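Local coordinates for protein nitric oxide dioxygenase (Rhodothermus marinus DSM 4252, PDB 6WK3) that binds heme in a globin fold, probably acts naturally as a nitric oxide dioxygenase, and serves here in engineered form as a carbene transferase, at residues Ala27-Met32 / Arg52-Leu57; Arg34-Arg39 / Trp99-Asp104; Ala63-Ile68 / Gln120-Ala125. The protein carries 1 engineered substitution. All coordinates share one frame; numbering follows the deposited sequence.

Contact 1. Residues Ala27-Met32 / Arg52-Leu57. Engineered in segment 52-57: V53 (natural residue Gln). With HEM (protoporphyrin IX containing Fe), chain E.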
loop_
_atom_site.group_PDB
_atom_site.type_symbol
_atom_site.label_atom_id
_atom_site.label_comp_id
_atom_site.label_asym_id
_atom_site.label_seq_id
_atom_site.Cartn_x
_atom_site.Cartn_y
_atom_site.Cartn_z
ATOM N N ALA A 27 -16.549 -12.784 10.450
ATOM C CA ALA A 27 -17.884 -12.228 10.646
ATOM C C ALA A 27 -17.816 -10.837 11.263
ATOM O O ALA A 27 -18.577 -9.944 10.877
ATOM C CB ALA A 27 -18.724 -13.160 11.517
ATOM N N ILE A 28 -16.905 -10.629 12.217
ATOM C CA ILE A 28 -16.786 -9.316 12.844
ATOM C C ILE A 28 -16.260 -8.296 11.844
ATOM O O ILE A 28 -16.782 -7.179 11.739
ATOM C CB ILE A 28 -15.888 -9.401 14.094
ATOM C CG1 ILE A 28 -16.597 -10.166 15.218
ATOM C CG2 ILE A 28 -15.478 -8.006 14.548
ATOM C CD1 ILE A 28 -15.664 -10.622 16.356
ATOM N N SER A 29 -15.238 -8.671 11.075
ATOM C CA SER A 29 -14.647 -7.739 10.123
ATOM C C SER A 29 -15.627 -7.401 8.997
ATOM O O SER A 29 -15.796 -6.227 8.644
ATOM C CB SER A 29 -13.337 -8.326 9.581
ATOM O OG SER A 29 -12.996 -7.795 8.312
ATOM N N ALA A 30 -16.311 -8.411 8.447
ATOM C CA ALA A 30 -17.268 -8.157 7.368
ATOM C C ALA A 30 -18.444 -7.316 7.854
ATOM O O ALA A 30 -18.867 -6.370 7.175
ATOM C CB ALA A 30 -17.768 -9.476 6.777
ATOM N N THR A 31 -18.998 -7.664 9.018
ATOM C CA THR A 31 -20.084 -6.876 9.592
ATOM C C THR A 31 -19.632 -5.454 9.878
ATOM O O THR A 31 -20.389 -4.498 9.681
ATOM C CB THR A 31 -20.586 -7.543 10.869
ATOM O OG1 THR A 31 -21.125 -8.832 10.548
ATOM C CG2 THR A 31 -21.644 -6.692 11.552
ATOM N N MET A 32 -18.396 -5.296 10.342
ATOM C CA MET A 32 -17.865 -3.964 10.595
ATOM C C MET A 32 -17.859 -3.126 9.323
ATOM O O MET A 32 -18.284 -1.965 9.330
ATOM C CB MET A 32 -16.460 -4.075 11.182
ATOM C CG MET A 32 -15.946 -2.792 11.776
ATOM S SD MET A 32 -14.298 -2.393 11.191
ATOM C CE MET A 32 -14.690 -1.763 9.560
ATOM N N ARG A 52 -11.075 -8.084 -0.095
ATOM C CA ARG A 52 -9.726 -8.473 0.305
ATOM C C ARG A 52 -9.339 -7.841 1.639
ATOM O O ARG A 52 -8.721 -8.492 2.489
ATOM C CB ARG A 52 -8.740 -8.083 -0.795
ATOM C CG ARG A 52 -7.285 -8.259 -0.432
ATOM C CD ARG A 52 -6.377 -7.785 -1.550
ATOM N NE ARG A 52 -4.994 -8.151 -1.275
ATOM C CZ ARG A 52 -4.469 -9.337 -1.562
ATOM N NH1 ARG A 52 -5.215 -10.264 -2.149
ATOM N NH2 ARG A 52 -3.199 -9.595 -1.266
ATOM N N VAL A 53 -9.700 -6.573 1.840
ATOM C CA VAL A 53 -9.381 -5.877 3.081
ATOM C C VAL A 53 -10.109 -6.511 4.258
ATOM O O VAL A 53 -9.589 -6.541 5.378
ATOM C CB VAL A 53 -9.723 -4.380 2.931
ATOM C CG1 VAL A 53 -9.590 -3.651 4.249
ATOM C CG2 VAL A 53 -8.834 -3.747 1.870
ATOM N N ILE A 54 -11.307 -7.048 4.023
ATOM C CA ILE A 54 -12.077 -7.653 5.104
ATOM C C ILE A 54 -11.327 -8.839 5.701
ATOM O O ILE A 54 -11.291 -9.019 6.926
ATOM C CB ILE A 54 -13.472 -8.053 4.598
ATOM C CG1 ILE A 54 -14.430 -6.862 4.693
ATOM C CG2 ILE A 54 -14.009 -9.250 5.376
ATOM C CD1 ILE A 54 -15.670 -7.009 3.841
ATOM N N HIS A 55 -10.711 -9.664 4.855
ATOM C CA HIS A 55 -10.006 -10.823 5.384
ATOM C C HIS A 55 -8.669 -10.432 6.001
ATOM O O HIS A 55 -8.191 -11.112 6.912
ATOM C CB HIS A 55 -9.818 -11.870 4.290
ATOM C CG HIS A 55 -11.022 -12.734 4.078
ATOM N ND1 HIS A 55 -11.086 -14.041 4.515
ATOM C CD2 HIS A 55 -12.216 -12.475 3.494
ATOM C CE1 HIS A 55 -12.264 -14.550 4.201
ATOM N NE2 HIS A 55 -12.970 -13.620 3.584
ATOM N N LYS A 56 -8.072 -9.336 5.528
ATOM C CA LYS A 56 -6.849 -8.825 6.133
ATOM C C LYS A 56 -7.111 -8.290 7.535
ATOM O O LYS A 56 -6.344 -8.568 8.465
ATOM C CB LYS A 56 -6.246 -7.736 5.249
ATOM C CG LYS A 56 -5.364 -8.262 4.137
ATOM C CD LYS A 56 -4.999 -7.156 3.158
ATOM C CE LYS A 56 -3.570 -7.309 2.640
ATOM N NZ LYS A 56 -3.357 -8.587 1.912
ATOM N N LEU A 57 -8.187 -7.517 7.705
ATOM C CA LEU A 57 -8.518 -6.999 9.026
ATOM C C LEU A 57 -8.868 -8.128 9.985
ATOM O O LEU A 57 -8.489 -8.089 11.162
ATOM C CB LEU A 57 -9.667 -5.995 8.937
ATOM C CG LEU A 57 -10.057 -5.425 10.310
ATOM C CD1 LEU A 57 -9.331 -4.129 10.596
ATOM C CD2 LEU A 57 -11.556 -5.222 10.429
HETATM C CHA HEM E . -6.332 -1.525 5.173
HETATM C CHB HEM E . -6.412 -2.639 9.908
HETATM C CHC HEM E . -8.438 1.687 10.691
HETATM C CHD HEM E . -9.666 1.898 5.993
HETATM C C1A HEM E . -6.117 -2.175 6.372
HETATM C C2A HEM E . -5.374 -3.401 6.565
HETATM C C3A HEM E . -5.399 -3.712 7.864
HETATM C C4A HEM E . -6.155 -2.692 8.555
HETATM C CMA HEM E . -4.739 -4.942 8.518
HETATM C CAA HEM E . -4.672 -4.212 5.460
HETATM C CBA HEM E . -3.244 -3.694 5.326
HETATM C CGA HEM E . -2.470 -4.587 4.394
HETATM O O1A HEM E . -2.375 -4.258 3.186
HETATM O O2A HEM E . -1.945 -5.633 4.855
HETATM C C1B HEM E . -6.920 -1.537 10.561
HETATM C C2B HEM E . -6.991 -1.330 11.994
HETATM C C3B HEM E . -7.566 -0.132 12.209
HETATM C C4B HEM E . -7.859 0.457 10.916
HETATM C CMB HEM E . -6.498 -2.361 13.030
HETATM C CAB HEM E . -7.863 0.591 13.545
HETATM C CBB HEM E . -7.241 0.310 14.691
HETATM C C1C HEM E . -8.983 2.120 9.498
HETATM C C2C HEM E . -9.749 3.327 9.302
HETATM C C3C HEM E . -10.111 3.394 8.019
HETATM C C4C HEM E . -9.563 2.235 7.329
HETATM C CMC HEM E . -10.105 4.352 10.401
HETATM C CAC HEM E . -10.947 4.551 7.429
HETATM C CBC HEM E . -11.728 4.357 6.368
HETATM C C1D HEM E . -8.783 1.077 5.316
HETATM C C2D HEM E . -8.497 1.037 3.893
HETATM C C3D HEM E . -7.576 0.079 3.681
HETATM C C4D HEM E . -7.241 -0.510 4.953
HETATM C CMD HEM E . -9.161 1.941 2.832
HETATM C CAD HEM E . -6.938 -0.371 2.348
HETATM C CBD HEM E . -5.932 0.669 1.870
HETATM C CGD HEM E . -4.981 0.069 0.863
HETATM O O1D HEM E . -4.761 -1.172 0.889
HETATM O O2D HEM E . -4.427 0.849 0.042
HETATM N NA HEM E . -6.578 -1.774 7.610
HETATM N NB HEM E . -7.454 -0.427 9.942
HETATM N NC HEM E . -8.893 1.484 8.274
HETATM N ND HEM E . -7.996 0.119 5.916
HETATM FE FE HEM E . -7.830 -0.207 7.932
#

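Contact 2. Residues Arg34-Arg39 / Trp99-Asp104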
loop_
_atom_site.group_PDB
_atom_site.type_symbol
_atom_site.label_atom_id
_atom_site.label_comp_id
_atom_site.label_asym_id
_atom_site.label_seq_id
_atom_site.Cartn_x
_atom_site.Cartn_y
_atom_site.Cartn_z
ATOM N N ARG A 34 -19.657 -3.486 6.576
ATOM C CA ARG A 34 -21.001 -3.184 6.083
ATOM C C ARG A 34 -21.636 -2.051 6.874
ATOM O O ARG A 34 -22.293 -1.178 6.297
ATOM C CB ARG A 34 -21.881 -4.432 6.129
ATOM C CG ARG A 34 -21.420 -5.491 5.148
ATOM C CD ARG A 34 -22.243 -6.761 5.214
ATOM N NE ARG A 34 -21.612 -7.795 4.400
ATOM C CZ ARG A 34 -21.196 -8.971 4.855
ATOM N NH1 ARG A 34 -21.363 -9.295 6.134
ATOM N NH2 ARG A 34 -20.625 -9.830 4.023
ATOM N N LEU A 35 -21.442 -2.042 8.192
ATOM C CA LEU A 35 -21.924 -0.927 8.996
ATOM C C LEU A 35 -21.231 0.371 8.602
ATOM O O LEU A 35 -21.850 1.439 8.608
ATOM C CB LEU A 35 -21.714 -1.226 10.479
ATOM C CG LEU A 35 -22.466 -2.446 11.011
ATOM C CD1 LEU A 35 -22.181 -2.641 12.497
ATOM C CD2 LEU A 35 -23.954 -2.309 10.764
ATOM N N LEU A 36 -19.946 0.299 8.251
ATOM C CA LEU A 36 -19.235 1.492 7.803
ATOM C C LEU A 36 -19.720 1.936 6.427
ATOM O O LEU A 36 -19.859 3.137 6.167
ATOM C CB LEU A 36 -17.726 1.224 7.796
ATOM C CG LEU A 36 -16.773 2.369 7.448
ATOM C CD1 LEU A 36 -16.584 3.297 8.630
ATOM C CD2 LEU A 36 -15.431 1.822 6.971
ATOM N N PHE A 37 -19.983 0.974 5.535
ATOM C CA PHE A 37 -20.512 1.284 4.209
ATOM C C PHE A 37 -21.823 2.059 4.305
ATOM O O PHE A 37 -22.032 3.033 3.574
ATOM C CB PHE A 37 -20.704 -0.020 3.424
ATOM C CG PHE A 37 -20.998 0.166 1.950
ATOM C CD1 PHE A 37 -22.247 0.591 1.514
ATOM C CD2 PHE A 37 -20.033 -0.132 0.997
ATOM C CE1 PHE A 37 -22.517 0.745 0.156
ATOM C CE2 PHE A 37 -20.300 0.012 -0.364
ATOM C CZ PHE A 37 -21.541 0.453 -0.782
ATOM N N GLU A 38 -22.711 1.655 5.214
ATOM C CA GLU A 38 -24.040 2.247 5.269
ATOM C C GLU A 38 -24.144 3.448 6.203
ATOM O O GLU A 38 -25.047 4.270 6.025
ATOM C CB GLU A 38 -25.073 1.185 5.664
ATOM C CG GLU A 38 -25.097 0.811 7.125
ATOM C CD GLU A 38 -25.893 -0.463 7.389
ATOM O OE1 GLU A 38 -25.794 -1.413 6.579
ATOM O OE2 GLU A 38 -26.612 -0.514 8.412
ATOM N N ARG A 39 -23.249 3.592 7.177
ATOM C CA ARG A 39 -23.356 4.733 8.078
ATOM C C ARG A 39 -22.529 5.929 7.631
ATOM O O ARG A 39 -22.894 7.071 7.936
ATOM C CB ARG A 39 -22.946 4.331 9.493
ATOM C CG ARG A 39 -23.911 3.372 10.153
ATOM C CD ARG A 39 -23.408 2.956 11.522
ATOM N NE ARG A 39 -24.125 1.793 12.030
ATOM C CZ ARG A 39 -23.946 1.278 13.241
ATOM N NH1 ARG A 39 -23.068 1.823 14.074
ATOM N NH2 ARG A 39 -24.645 0.219 13.618
ATOM N N TRP A 99 -14.237 2.534 14.965
ATOM C CA TRP A 99 -14.474 1.942 16.278
ATOM C C TRP A 99 -15.964 1.777 16.533
ATOM O O TRP A 99 -16.410 0.735 17.028
ATOM C CB TRP A 99 -13.856 2.774 17.400
ATOM C CG TRP A 99 -14.487 2.381 18.695
ATOM C CD1 TRP A 99 -15.271 3.156 19.501
ATOM C CD2 TRP A 99 -14.445 1.083 19.303
ATOM N NE1 TRP A 99 -15.702 2.426 20.582
ATOM C CE2 TRP A 99 -15.210 1.150 20.482
ATOM C CE3 TRP A 99 -13.833 -0.129 18.963
ATOM C CZ2 TRP A 99 -15.378 0.054 21.324
ATOM C CZ3 TRP A 99 -13.995 -1.211 19.805
ATOM C CH2 TRP A 99 -14.763 -1.114 20.970
ATOM N N GLU A 100 -16.748 2.812 16.222
ATOM C CA GLU A 100 -18.198 2.732 16.373
ATOM C C GLU A 100 -18.754 1.499 15.667
ATOM O O GLU A 100 -19.512 0.717 16.254
ATOM C CB GLU A 100 -18.844 4.009 15.827
ATOM C CG GLU A 100 -20.358 4.023 15.892
ATOM C CD GLU A 100 -20.977 4.944 14.856
ATOM O OE1 GLU A 100 -21.904 4.502 14.141
ATOM O OE2 GLU A 100 -20.536 6.112 14.756
ATOM N N CYS A 101 -18.351 1.295 14.410
ATOM C CA CYS A 101 -18.822 0.143 13.646
ATOM C C CYS A 101 -18.244 -1.166 14.165
ATOM O O CYS A 101 -18.915 -2.204 14.097
ATOM C CB CYS A 101 -18.483 0.328 12.167
ATOM S SG CYS A 101 -19.146 1.864 11.461
ATOM N N LEU A 102 -17.012 -1.141 14.679
ATOM C CA LEU A 102 -16.409 -2.355 15.223
ATOM C C LEU A 102 -17.055 -2.752 16.545
ATOM O O LEU A 102 -17.240 -3.945 16.820
ATOM C CB LEU A 102 -14.903 -2.151 15.398
ATOM C CG LEU A 102 -14.102 -3.247 16.106
ATOM C CD1 LEU A 102 -14.231 -4.573 15.377
ATOM C CD2 LEU A 102 -12.636 -2.838 16.237
ATOM N N ARG A 103 -17.399 -1.769 17.380
ATOM C CA ARG A 103 -18.104 -2.065 18.623
ATOM C C ARG A 103 -19.418 -2.780 18.343
ATOM O O ARG A 103 -19.717 -3.818 18.944
ATOM C CB ARG A 103 -18.354 -0.777 19.410
ATOM C CG ARG A 103 -18.803 -1.009 20.845
ATOM C CD ARG A 103 -19.910 -0.054 21.266
ATOM N NE ARG A 103 -19.619 1.341 20.947
ATOM C CZ ARG A 103 -20.379 2.099 20.163
ATOM N NH1 ARG A 103 -21.473 1.592 19.612
ATOM N NH2 ARG A 103 -20.045 3.362 19.923
ATOM N N ASP A 104 -20.210 -2.244 17.413
ATOM C CA ASP A 104 -21.502 -2.846 17.110
ATOM C C ASP A 104 -21.353 -4.159 16.348
ATOM O O ASP A 104 -22.223 -5.032 16.451
ATOM C CB ASP A 104 -22.370 -1.850 16.337
ATOM C CG ASP A 104 -22.687 -0.596 17.154
ATOM O OD1 ASP A 104 -22.684 -0.675 18.404
ATOM O OD2 ASP A 104 -22.934 0.470 16.551
#

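Contact 3. Residues Ala63-Ile68 / Gln120-Ala125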
loop_
_atom_site.group_PDB
_atom_site.type_symbol
_atom_site.label_atom_id
_atom_site.label_comp_id
_atom_site.label_asym_id
_atom_site.label_seq_id
_atom_site.Cartn_x
_atom_site.Cartn_y
_atom_site.Cartn_z
ATOM N N ALA A 63 -4.374 -11.660 15.117
ATOM C CA ALA A 63 -2.964 -11.553 15.476
ATOM C C ALA A 63 -2.757 -10.558 16.612
ATOM O O ALA A 63 -1.974 -10.808 17.532
ATOM C CB ALA A 63 -2.136 -11.155 14.251
ATOM N N TYR A 64 -3.465 -9.429 16.569
ATOM C CA TYR A 64 -3.342 -8.417 17.612
ATOM C C TYR A 64 -3.794 -8.956 18.960
ATOM O O TYR A 64 -3.167 -8.687 19.989
ATOM C CB TYR A 64 -4.165 -7.193 17.221
ATOM C CG TYR A 64 -4.101 -6.023 18.175
ATOM C CD1 TYR A 64 -2.897 -5.623 18.750
ATOM C CD2 TYR A 64 -5.245 -5.298 18.476
ATOM C CE1 TYR A 64 -2.847 -4.527 19.606
ATOM C CE2 TYR A 64 -5.206 -4.215 19.325
ATOM C CZ TYR A 64 -4.010 -3.833 19.887
ATOM O OH TYR A 64 -3.989 -2.748 20.728
ATOM N N ALA A 65 -4.889 -9.715 18.977
ATOM C CA ALA A 65 -5.357 -10.302 20.226
ATOM C C ALA A 65 -4.389 -11.368 20.727
ATOM O O ALA A 65 -4.189 -11.510 21.937
ATOM C CB ALA A 65 -6.763 -10.873 20.036
ATOM N N ARG A 66 -3.768 -12.116 19.812
ATOM C CA ARG A 66 -2.781 -13.120 20.194
ATOM C C ARG A 66 -1.487 -12.499 20.708
ATOM O O ARG A 66 -0.665 -13.204 21.301
ATOM C CB ARG A 66 -2.449 -14.018 19.001
ATOM C CG ARG A 66 -3.548 -14.964 18.550
ATOM C CD ARG A 66 -2.922 -16.160 17.858
ATOM N NE ARG A 66 -3.799 -16.793 16.881
ATOM C CZ ARG A 66 -4.495 -17.900 17.112
ATOM N NH1 ARG A 66 -4.423 -18.499 18.296
ATOM N NH2 ARG A 66 -5.263 -18.412 16.160
ATOM N N SER A 67 -1.276 -11.208 20.473
ATOM C CA SER A 67 -0.021 -10.554 20.810
ATOM C C SER A 67 -0.276 -9.280 21.601
ATOM O O SER A 67 0.506 -8.332 21.531
ATOM C CB SER A 67 0.785 -10.260 19.546
ATOM O OG SER A 67 1.853 -9.366 19.809
ATOM N N ILE A 68 -1.379 -9.246 22.352
ATOM C CA ILE A 68 -1.731 -8.051 23.103
ATOM C C ILE A 68 -0.751 -7.790 24.245
ATOM O O ILE A 68 -0.636 -6.648 24.702
ATOM C CB ILE A 68 -3.186 -8.163 23.605
ATOM C CG1 ILE A 68 -3.714 -6.806 24.076
ATOM C CG2 ILE A 68 -3.300 -9.195 24.711
ATOM C CD1 ILE A 68 -3.695 -5.738 23.011
ATOM N N GLN A 120 -15.329 -2.639 26.613
ATOM C CA GLN A 120 -14.404 -1.619 27.098
ATOM C C GLN A 120 -12.957 -2.051 26.902
ATOM O O GLN A 120 -12.093 -1.222 26.593
ATOM C CB GLN A 120 -14.675 -1.315 28.569
ATOM C CG GLN A 120 -13.770 -0.237 29.153
ATOM C CD GLN A 120 -13.856 1.071 28.385
ATOM O OE1 GLN A 120 -14.913 1.429 27.865
ATOM N NE2 GLN A 120 -12.741 1.791 28.311
ATOM N N ALA A 121 -12.671 -3.342 27.087
ATOM C CA ALA A 121 -11.326 -3.839 26.821
ATOM C C ALA A 121 -10.958 -3.644 25.355
ATOM O O ALA A 121 -9.860 -3.173 25.035
ATOM C CB ALA A 121 -11.217 -5.314 27.217
ATOM N N TRP A 122 -11.879 -3.977 24.446
ATOM C CA TRP A 122 -11.587 -3.829 23.024
ATOM C C TRP A 122 -11.519 -2.367 22.614
ATOM O O TRP A 122 -10.760 -2.021 21.705
ATOM C CB TRP A 122 -12.618 -4.585 22.186
ATOM C CG TRP A 122 -12.174 -5.986 21.951
ATOM C CD1 TRP A 122 -12.612 -7.108 22.595
ATOM C CD2 TRP A 122 -11.159 -6.417 21.036
ATOM N NE1 TRP A 122 -11.942 -8.213 22.124
ATOM C CE2 TRP A 122 -11.046 -7.815 21.167
ATOM C CE3 TRP A 122 -10.340 -5.756 20.110
ATOM C CZ2 TRP A 122 -10.149 -8.565 20.408
ATOM C CZ3 TRP A 122 -9.449 -6.501 19.356
ATOM C CH2 TRP A 122 -9.360 -7.891 19.509
ATOM N N LYS A 123 -12.287 -1.497 23.272
ATOM C CA LYS A 123 -12.156 -0.068 23.013
ATOM C C LYS A 123 -10.753 0.416 23.350
ATOM O O LYS A 123 -10.142 1.157 22.572
ATOM C CB LYS A 123 -13.198 0.716 23.810
ATOM C CG LYS A 123 -13.192 2.205 23.524
ATOM C CD LYS A 123 -14.292 2.922 24.288
ATOM C CE LYS A 123 -14.522 4.321 23.739
ATOM N NZ LYS A 123 -13.292 5.160 23.832
ATOM N N GLU A 124 -10.222 -0.004 24.500
ATOM C CA GLU A 124 -8.869 0.391 24.873
ATOM C C GLU A 124 -7.837 -0.216 23.931
ATOM O O GLU A 124 -6.896 0.466 23.511
ATOM C CB GLU A 124 -8.581 -0.010 26.320
ATOM N N ALA A 125 -7.994 -1.497 23.589
ATOM C CA ALA A 125 -7.079 -2.114 22.636
ATOM C C ALA A 125 -7.179 -1.451 21.272
ATOM O O ALA A 125 -6.175 -1.328 20.564
ATOM C CB ALA A 125 -7.361 -3.612 22.527
#

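Contact 1. Residues Ala27-Met32 / Arg52-Leu57
S29 and I54 meet where helices 18-39 and 50-66 cross, a pairing whose place in the globin fold corresponds to that of the B and E helices, with the heme against the second. The axes approach to 8.4 Å, running at 135° to each other, and the small residues S29 and A30 allow it. The tight part centres on the S29 hydroxyl. With OG anti to the backbone N (chi1 156°), it leaves its own helix and gives a short hydrogen bond to the backbone carbonyl, OG to I54 O 2.5 Å. It comes to the oxygen from the side, at a C=O...OG angle of 117° and slightly tilted from the carbonyl plane. Two methyl groups close in on the hydroxyl: I54 CG2 lies 3.4 Å from S29 OG, and L57 CD2 is 3.6 Å from the same oxygen. I54 CG2 also rests against A30 CB, while the M32 side chain crosses that of L57 at about a right angle, SD against CD2.

The loose side belongs to H55 and R52. H55 turns away into solvent, where it joins E51 at the copper site, and R52 reaches across to a salt bridge with E48 of the second subunit. The heme-facing side of segment 52-57 is close again. V53, an engineered residue, sets CG2 near the propionate-bearing edge, and L57 CD1 stands 3.3 Å from CHB of the porphyrin.

Contact 2. Residues Arg34-Arg39 / Trp99-Asp104
R39 puts a single nitrogen between two carboxylates of the facing helix: NH1 donates to D104 OD2 and to E100 OE1. The bond to D104 is the straighter one, NH1 to OD2 2.8 Å at an N-H...O angle of 169° with the oxygen in the guanidinium plane; a weak second bond runs from R39 NH2 to that same oxygen. E100 OE1, 2.9 Å from R39 NH1, is met at 150°, a little out of the plane. Each acid uses the lone pair turned away from its other oxygen, and that other oxygen has a partner of its own. E100 OE2 bonds to the hydroxyl of Y40, and D104 OD1 accepts a weak hydrogen bond, part of a salt bridge, from R103 NH1, so R39, E100, R103 and D104 form one salt-bridge network. A chi1 of -68° and a chain extended from CG to NE carry R39 across to the facing helix at the partly exposed side of the contact. Replacing it by alanine removes the guanidinium, and E100 and D104 would probably lose the positive charge they share, leaving them to Y40 and R103.

In the globin fold this joins the C-terminal part of helix 18-39 to helix 94-110, positions corresponding to the B and G helices, with axes 9.0 Å apart at closest. Behind the ion pairs the contact turns apolar. L35 CB lies above one face of the R39 guanidinium, toward its rim, and also meets C101 CB at 4.0 Å; its CD1 reaches C101 O and, crossing the D104 side chain at about a right angle, D104 CB, 3.9 Å away. Deeper still, C101 SG sits on the backbone of L36, 3.7 Å from its N, and touches L36 CB and CD1; beyond L36 come T43 and F47.

Contact 3. Residues Ala63-Ile68 / Gln120-Ala125
Y64 leaves its helix with the ring turned opposite the backbone N (chi1 -178°), which carries it straight across to A125, while W122, with chi1 at -90°, swings its six-membered ring the other way, back toward Y64 and A65. These two aromatic groups bridge the end of helix 50-66 and the early turns of helix 116-145, which by their order in this globin fold correspond to the E and H helices. The backbones themselves stay well apart, the nearest pair of CA atoms being those of I68 and A125, so the span depends on long side chains from both helices.

The polar link is made by the Y64 hydroxyl, which donates to the backbone carbonyl of A125, OH to O 2.6 Å. It approaches the oxygen at a C=O...OH angle of 126° and somewhat tilted from the carbonyl plane. The acceptor lies at the edge of the Y64 ring, near its plane, and CE2 comes to within 3.3 Å of A125 O. That oxygen thus sits beside the hydroxyl corner of the ring. In this buried interface the bond gives the phenol hydroxyl a partner and fixes where the end of the ring sits.

Around this bond the packing is hydrocarbon. The A125 methyl lies 3.9 Å from Y64 CE2, and the far corner of the indole, W122 CH2, is 4.0 Å from A65 CB. W122 meets Y64 more loosely, CZ3 to CD2 4.5 Å, while its own NE1 is engaged by S17 OG. V18 and L21 of helix 18-39 also press on A65, and V14 of helix 8-16 touches both A65 and I68. On the loop after the helix, I68 turns its CD1 to the A125 methyl, CD1 to CB 4.3 Å.

Overall arrangement
All three contacts lie in one globin domain. Contact 1 joins helix 18-39 to helix 50-66, contact 2 joins the later turns of helix 18-39 to helix 94-110, and contact 3 joins the end of helix 50-66 to helix 116-145. Contacts 1 and 2 share helix 18-39, centres about 11 Å apart, and touch through M32 and I28 against L102. Contacts 1 and 3 share helix 50-66, centres about 16 Å apart, without touching. Contacts 2 and 3, centres about 18 Å apart, share no helix but touch where W99 meets K123. Along the chain contact 1 closes before contact 3 opens; contact 2 crosses both. They tie four helices into the framework around the heme, whose iron H85 binds.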